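Local coordinates for DNA polymerase II large subunit (Pyrococcus horikoshii, PDB 7OEC), which probably replicates DNA once matured, and is represented here by its intein, a protein-splicing element of the kind that excises itself and joins its flanks, at residues A4-L12 with V159-Q169. The protein carries 2 engineered substitutions. Residues are numbered along the deposited sequence; the frame is centred on the assembly and turned at random.
Sequences AFPGDTRIL and VIINENIVTHQ. Engineered in segment 4-12: Ala-4 (natural residue Cys).
Asn-162 OD1 accepts one hydrogen bond from Arg-10, whose backbone N donates to it over 2.8 Å, nearly straight at 166°; the guanidinium of the same residue lies with one face over OD1, a stacking contact in which NH1 and NH2 form no hydrogen bond with it. The setting is the HINT fold of inteins, in which the first strands meet a C-terminal beta hairpin, here 159-161 with 165-168, closed through a G1 beta bulge. A side-chain amide at the hairpin's turn thus stands in for a backbone carbonyl, and Asn-162 N returns a bond to Arg-10 O. The Arg-10 chain, bent at chi2 and chi3, folds back so that guanidinium and amide stack, their planes 12° apart, with Asn-162 OD1 3.0 Å above the guanidinium plane, over its centre. NH1 donates to Asp-8 O within the guanidinium plane, fixing its rotation. An alanine in place of Arg-10 would probably uncover this amide face and leave Asp-8 O without that donor. Water joins Asn-162 ND2 to Thr-9 OG1, and ND2 also reaches Ser-89 O. Further along, Leu-12 N donates to Ile-160 O (3.0 Å), and Ile-11 CD1 packs on Val-159 CG1. Near what are probably the splice junctions, as in other inteins, and close to Ala-4, an engineered replacement for cysteine, Phe-5 leans its CE1 on Ile-161 CD1 (3.9 Å), and the edge of its ring meets His-168 O, 3.6 Å from CZ.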
ATOM      1  N   ALA A   4       6.849   3.462   4.744  1.00 23.94           N
ATOM      2  CA  ALA A   4       7.046   2.182   4.071  1.00 19.86           C
ATOM      3  C   ALA A   4       6.044   1.157   4.604  1.00 18.00           C
ATOM      4  O   ALA A   4       5.279   1.417   5.533  1.00 18.77           O
ATOM      5  CB  ALA A   4       8.487   1.695   4.282  1.00 23.30           C
ATOM      6  N   PHE A   5       6.063  -0.018   4.008  1.00 18.23           N
ATOM      7  CA  PHE A   5       5.288  -1.173   4.396  1.00 18.06           C
ATOM      8  C   PHE A   5       6.233  -2.342   4.675  1.00 17.16           C
ATOM      9  O   PHE A   5       7.344  -2.419   4.133  1.00 18.69           O
ATOM     10  CB  PHE A   5       4.428  -1.626   3.214  1.00 18.66           C
ATOM     11  CG  PHE A   5       3.446  -0.637   2.688  1.00 18.13           C
ATOM     12  CD1 PHE A   5       2.230  -0.488   3.281  1.00 19.77           C
ATOM     13  CD2 PHE A   5       3.696   0.064   1.548  1.00 22.83           C
ATOM     14  CE1 PHE A   5       1.286   0.366   2.775  1.00 21.13           C
ATOM     15  CE2 PHE A   5       2.748   0.872   1.028  1.00 24.06           C
ATOM     16  CZ  PHE A   5       1.537   1.025   1.636  1.00 21.87           C
ATOM     17  N   PRO A   6       5.776  -3.315   5.448  1.00 16.33           N
ATOM     18  CA  PRO A   6       6.521  -4.567   5.556  1.00 16.97           C
ATOM     19  C   PRO A   6       6.562  -5.296   4.217  1.00 17.53           C
ATOM     20  O   PRO A   6       5.638  -5.211   3.406  1.00 19.23           O
ATOM     21  CB  PRO A   6       5.733  -5.362   6.598  1.00 21.18           C
ATOM     22  CG  PRO A   6       4.472  -4.698   6.750  1.00 24.05           C
ATOM     23  CD  PRO A   6       4.537  -3.315   6.233  1.00 19.11           C
ATOM     24  N   GLY A   7       7.652  -6.028   3.997  1.00 18.95           N
ATOM     25  CA  GLY A   7       7.841  -6.719   2.740  1.00 18.99           C
ATOM     26  C   GLY A   7       6.801  -7.769   2.432  1.00 18.78           C
ATOM     27  O   GLY A   7       6.623  -8.096   1.258  1.00 20.03           O
ATOM     28  N   ASP A   8       6.121  -8.314   3.442  1.00 18.86           N
ATOM     29  CA  ASP A   8       5.094  -9.316   3.176  1.00 20.56           C
ATOM     30  C   ASP A   8       3.749  -8.712   2.785  1.00 19.61           C
ATOM     31  O   ASP A   8       2.811  -9.454   2.500  1.00 21.82           O
ATOM     32  CB  ASP A   8       4.955 -10.296   4.348  1.00 24.96           C
ATOM     33  CG  ASP A   8       4.432  -9.662   5.630  1.00 32.60           C
ATOM     34  OD1 ASP A   8       4.144  -8.457   5.635  1.00 32.58           O
ATOM     35  OD2 ASP A   8       4.306 -10.402   6.657  1.00 39.52           O
ATOM     36  N   THR A   9       3.652  -7.394   2.701  1.00 19.66           N
ATOM     37  CA  THR A   9       2.446  -6.756   2.210  1.00 17.70           C
ATOM     38  C   THR A   9       2.240  -7.135   0.758  1.00 18.25           C
ATOM     39  O   THR A   9       3.183  -7.101  -0.039  1.00 20.59           O
ATOM     40  CB  THR A   9       2.634  -5.244   2.292  1.00 16.89           C
ATOM     41  OG1 THR A   9       2.887  -4.820   3.631  1.00 18.82           O
ATOM     42  CG2 THR A   9       1.420  -4.491   1.796  1.00 18.89           C
ATOM     43  N   ARG A  10       1.005  -7.473   0.407  1.00 17.89           N
ATOM     44  CA  ARG A  10       0.693  -7.827  -0.964  1.00 18.32           C
ATOM     45  C   ARG A  10       0.176  -6.598  -1.684  1.00 18.05           C
ATOM     46  O   ARG A  10      -0.505  -5.748  -1.092  1.00 18.76           O
ATOM     47  CB  ARG A  10      -0.337  -8.951  -1.038  1.00 20.87           C
ATOM     48  CG  ARG A  10       0.238 -10.330  -0.717  1.00 30.27           C
ATOM     49  CD  ARG A  10       0.415 -10.542   0.762  1.00 42.54           C
ATOM     50  NE  ARG A  10      -0.845 -10.503   1.515  1.00 47.21           N
ATOM     51  CZ  ARG A  10      -0.951 -10.096   2.788  1.00 46.30           C
ATOM     52  NH1 ARG A  10       0.137  -9.669   3.474  1.00 41.80           N
ATOM     53  NH2 ARG A  10      -2.163 -10.087   3.361  1.00 44.23           N
ATOM     54  N   ILE A  11       0.507  -6.500  -2.964  1.00 18.71           N
ATOM     55  CA  ILE A  11       0.052  -5.396  -3.784  1.00 18.86           C
ATOM     56  C   ILE A  11      -0.503  -5.888  -5.121  1.00 18.57           C
ATOM     57  O   ILE A  11       0.024  -6.835  -5.723  1.00 19.19           O
ATOM     58  CB  ILE A  11       1.185  -4.378  -3.983  1.00 20.43           C
ATOM     59  CG1 ILE A  11       0.662  -3.128  -4.667  1.00 21.35           C
ATOM     60  CG2 ILE A  11       2.315  -5.026  -4.651  1.00 24.17           C
ATOM     61  CD1 ILE A  11       1.622  -1.958  -4.543  1.00 26.00           C
ATOM     62  N   LEU A  12      -1.600  -5.259  -5.562  1.00 18.07           N
ATOM     63  CA  LEU A  12      -2.260  -5.629  -6.809  1.00 18.79           C
ATOM     64  C   LEU A  12      -1.584  -4.945  -7.991  1.00 20.15           C
ATOM     65  O   LEU A  12      -1.481  -3.710  -8.050  1.00 20.72           O
ATOM     66  CB  LEU A  12      -3.719  -5.215  -6.749  1.00 21.52           C
ATOM     67  CG  LEU A  12      -4.620  -5.659  -7.898  1.00 29.08           C
ATOM     68  CD1 LEU A  12      -4.683  -7.178  -7.998  1.00 31.75           C
ATOM     69  CD2 LEU A  12      -6.008  -5.038  -7.762  1.00 31.93           C
ATOM     70  N   VAL A 159      -2.487   2.715  -3.887  1.00 16.59           N
ATOM     71  CA  VAL A 159      -2.238   1.316  -4.180  1.00 17.60           C
ATOM     72  C   VAL A 159      -3.356   0.517  -3.527  1.00 16.18           C
ATOM     73  O   VAL A 159      -4.108   1.014  -2.676  1.00 16.71           O
ATOM     74  CB  VAL A 159      -0.855   0.849  -3.674  1.00 19.37           C
ATOM     75  CG1 VAL A 159       0.283   1.542  -4.417  1.00 22.60           C
ATOM     76  CG2 VAL A 159      -0.686   1.110  -2.192  1.00 20.58           C
ATOM     77  N   ILE A 160      -3.459  -0.740  -3.945  1.00 16.88           N
ATOM     78  CA  ILE A 160      -4.476  -1.667  -3.465  1.00 16.35           C
ATOM     79  C   ILE A 160      -3.747  -2.855  -2.856  1.00 15.76           C
ATOM     80  O   ILE A 160      -3.058  -3.595  -3.564  1.00 18.27           O
ATOM     81  CB  ILE A 160      -5.441  -2.062  -4.588  1.00 18.13           C
ATOM     82  CG1 ILE A 160      -6.111  -0.767  -5.114  1.00 20.95           C
ATOM     83  CG2 ILE A 160      -6.463  -3.046  -4.063  1.00 19.68           C
ATOM     84  CD1 ILE A 160      -6.963  -0.948  -6.272  1.00 24.45           C
ATOM     85  N   ILE A 161      -3.847  -3.010  -1.537  1.00 16.41           N
ATOM     86  CA  ILE A 161      -2.952  -3.911  -0.825  1.00 15.94           C
ATOM     87  C   ILE A 161      -3.710  -4.991  -0.068  1.00 15.37           C
ATOM     88  O   ILE A 161      -4.881  -4.861   0.269  1.00 17.20           O
ATOM     89  CB  ILE A 161      -1.997  -3.173   0.122  1.00 16.48           C
ATOM     90  CG1 ILE A 161      -2.741  -2.458   1.227  1.00 17.29           C
ATOM     91  CG2 ILE A 161      -1.040  -2.271  -0.700  1.00 19.62           C
ATOM     92  CD1 ILE A 161      -1.808  -1.980   2.343  1.00 18.79           C
ATOM     93  N   ASN A 162      -3.014  -6.081   0.195  1.00 15.67           N
ATOM     94  CA  ASN A 162      -3.544  -7.180   0.986  1.00 17.21           C
ATOM     95  C   ASN A 162      -4.925  -7.549   0.444  1.00 17.87           C
ATOM     96  O   ASN A 162      -5.035  -7.815  -0.761  1.00 19.27           O
ATOM     97  CB  ASN A 162      -3.471  -6.855   2.461  1.00 17.21           C
ATOM     98  CG  ASN A 162      -2.048  -6.726   2.934  1.00 18.14           C
ATOM     99  OD1 ASN A 162      -1.116  -7.076   2.218  1.00 19.94           O
ATOM    100  ND2 ASN A 162      -1.866  -6.212   4.135  1.00 20.46           N
ATOM    101  N   GLU A 163      -5.949  -7.637   1.290  1.00 18.14           N
ATOM    102  CA  GLU A 163      -7.288  -8.024   0.857  1.00 17.69           C
ATOM    103  C   GLU A 163      -8.002  -6.812   0.267  1.00 17.35           C
ATOM    104  O   GLU A 163      -9.011  -6.319   0.785  1.00 19.13           O
ATOM    105  CB  GLU A 163      -8.067  -8.617   2.020  1.00 19.58           C
ATOM    106  CG  GLU A 163      -7.332  -9.800   2.663  1.00 21.73           C
ATOM    107  CD  GLU A 163      -6.524  -9.444   3.934  1.00 22.96           C
ATOM    108  OE1 GLU A 163      -6.184  -8.257   4.135  1.00 21.79           O
ATOM    109  OE2 GLU A 163      -6.237 -10.383   4.750  1.00 25.26           O
ATOM    110  N   ASN A 164      -7.448  -6.334  -0.852  1.00 17.39           N
ATOM    111  CA  ASN A 164      -8.124  -5.364  -1.717  1.00 18.18           C
ATOM    112  C   ASN A 164      -8.352  -4.005  -1.032  1.00 16.26           C
ATOM    113  O   ASN A 164      -9.301  -3.285  -1.349  1.00 17.32           O
ATOM    114  CB  ASN A 164      -9.429  -5.942  -2.288  1.00 18.36           C
ATOM    115  CG  ASN A 164      -9.231  -7.170  -3.152  1.00 22.73           C
ATOM    116  OD1 ASN A 164      -8.180  -7.772  -3.229  1.00 25.53           O
ATOM    117  ND2 ASN A 164     -10.269  -7.529  -3.812  1.00 24.59           N
ATOM    118  N   ILE A 165      -7.400  -3.596  -0.184  1.00 16.74           N
ATOM    119  CA  ILE A 165      -7.507  -2.389   0.631  1.00 15.34           C
ATOM    120  C   ILE A 165      -6.933  -1.196  -0.114  1.00 14.62           C
ATOM    121  O   ILE A 165      -5.775  -1.219  -0.524  1.00 16.09           O
ATOM    122  CB  ILE A 165      -6.782  -2.595   1.968  1.00 15.89           C
ATOM    123  CG1 ILE A 165      -7.512  -3.637   2.809  1.00 19.38           C
ATOM    124  CG2 ILE A 165      -6.666  -1.282   2.699  1.00 16.68           C
ATOM    125  CD1 ILE A 165      -6.612  -4.310   3.829  1.00 19.50           C
ATOM    126  N   VAL A 166      -7.706  -0.125  -0.244  1.00 15.49           N
ATOM    127  CA  VAL A 166      -7.204   1.087  -0.888  1.00 17.01           C
ATOM    128  C   VAL A 166      -6.400   1.882   0.130  1.00 15.79           C
ATOM    129  O   VAL A 166      -6.903   2.201   1.215  1.00 17.00           O
ATOM    130  CB  VAL A 166      -8.360   1.942  -1.425  1.00 18.67           C
ATOM    131  CG1 VAL A 166      -7.834   3.284  -2.023  1.00 20.48           C
ATOM    132  CG2 VAL A 166      -9.121   1.187  -2.471  1.00 20.07           C
ATOM    133  N   THR A 167      -5.169   2.241  -0.219  1.00 16.49           N
ATOM    134  CA  THR A 167      -4.389   3.078   0.683  1.00 17.32           C
ATOM    135  C   THR A 167      -3.433   3.947  -0.124  1.00 17.77           C
ATOM    136  O   THR A 167      -3.393   3.903  -1.353  1.00 18.61           O
ATOM    137  CB  THR A 167      -3.719   2.269   1.804  1.00 20.49           C
ATOM    138  OG1 THR A 167      -3.284   3.161   2.858  1.00 22.41           O
ATOM    139  CG2 THR A 167      -2.561   1.572   1.283  1.00 20.83           C
ATOM    140  N   HIS A 168      -2.705   4.785   0.585  1.00 18.32           N
ATOM    141  CA  HIS A 168      -1.721   5.647  -0.028  1.00 19.13           C
ATOM    142  C   HIS A 168      -0.440   4.859  -0.218  1.00 19.75           C
ATOM    143  O   HIS A 168      -0.098   4.020   0.624  1.00 21.49           O
ATOM    144  CB  HIS A 168      -1.462   6.849   0.877  1.00 22.25           C
ATOM    145  CG  HIS A 168      -0.796   7.995   0.167  1.00 29.91           C
ATOM    146  ND1 HIS A 168       0.558   8.024  -0.088  1.00 32.48           N
ATOM    147  CD2 HIS A 168      -1.295   9.144  -0.362  1.00 34.75           C
ATOM    148  CE1 HIS A 168       0.865   9.140  -0.728  1.00 33.20           C
ATOM    149  NE2 HIS A 168      -0.236   9.850  -0.884  1.00 34.63           N
ATOM    150  N   GLN A 169       0.272   5.129  -1.317  1.00 22.05           N
ATOM    151  CA  GLN A 169       1.585   4.505  -1.479  1.00 25.73           C
ATOM    152  C   GLN A 169       2.469   4.971  -0.289  1.00 31.91           C
ATOM    153  O   GLN A 169       2.276   6.026   0.408  1.00 33.87           O
ATOM    154  CB  GLN A 169       2.236   4.847  -2.806  1.00 26.47           C
ATOM    155  CG  GLN A 169       2.864   6.233  -2.761  1.00 24.64           C
ATOM    156  CD  GLN A 169       3.477   6.632  -4.050  1.00 24.42           C
ATOM    157  OE1 GLN A 169       3.074   6.187  -5.111  1.00 24.49           O
ATOM    158  NE2 GLN A 169       4.444   7.498  -3.976  1.00 27.43           N
ATOM    159  OXT GLN A 169       3.420   4.241  -0.025  1.00 34.41           O
TER
HETATM  160  O   HOH W   1       0.644  -5.173   5.440  1.00 23.05           O
HETATM  161  O   HOH W   2      -3.380  -9.131   5.529  1.00 33.16           O
HETATM  162  O   HOH W   3      -1.942  -1.685  -6.138  1.00 19.76           O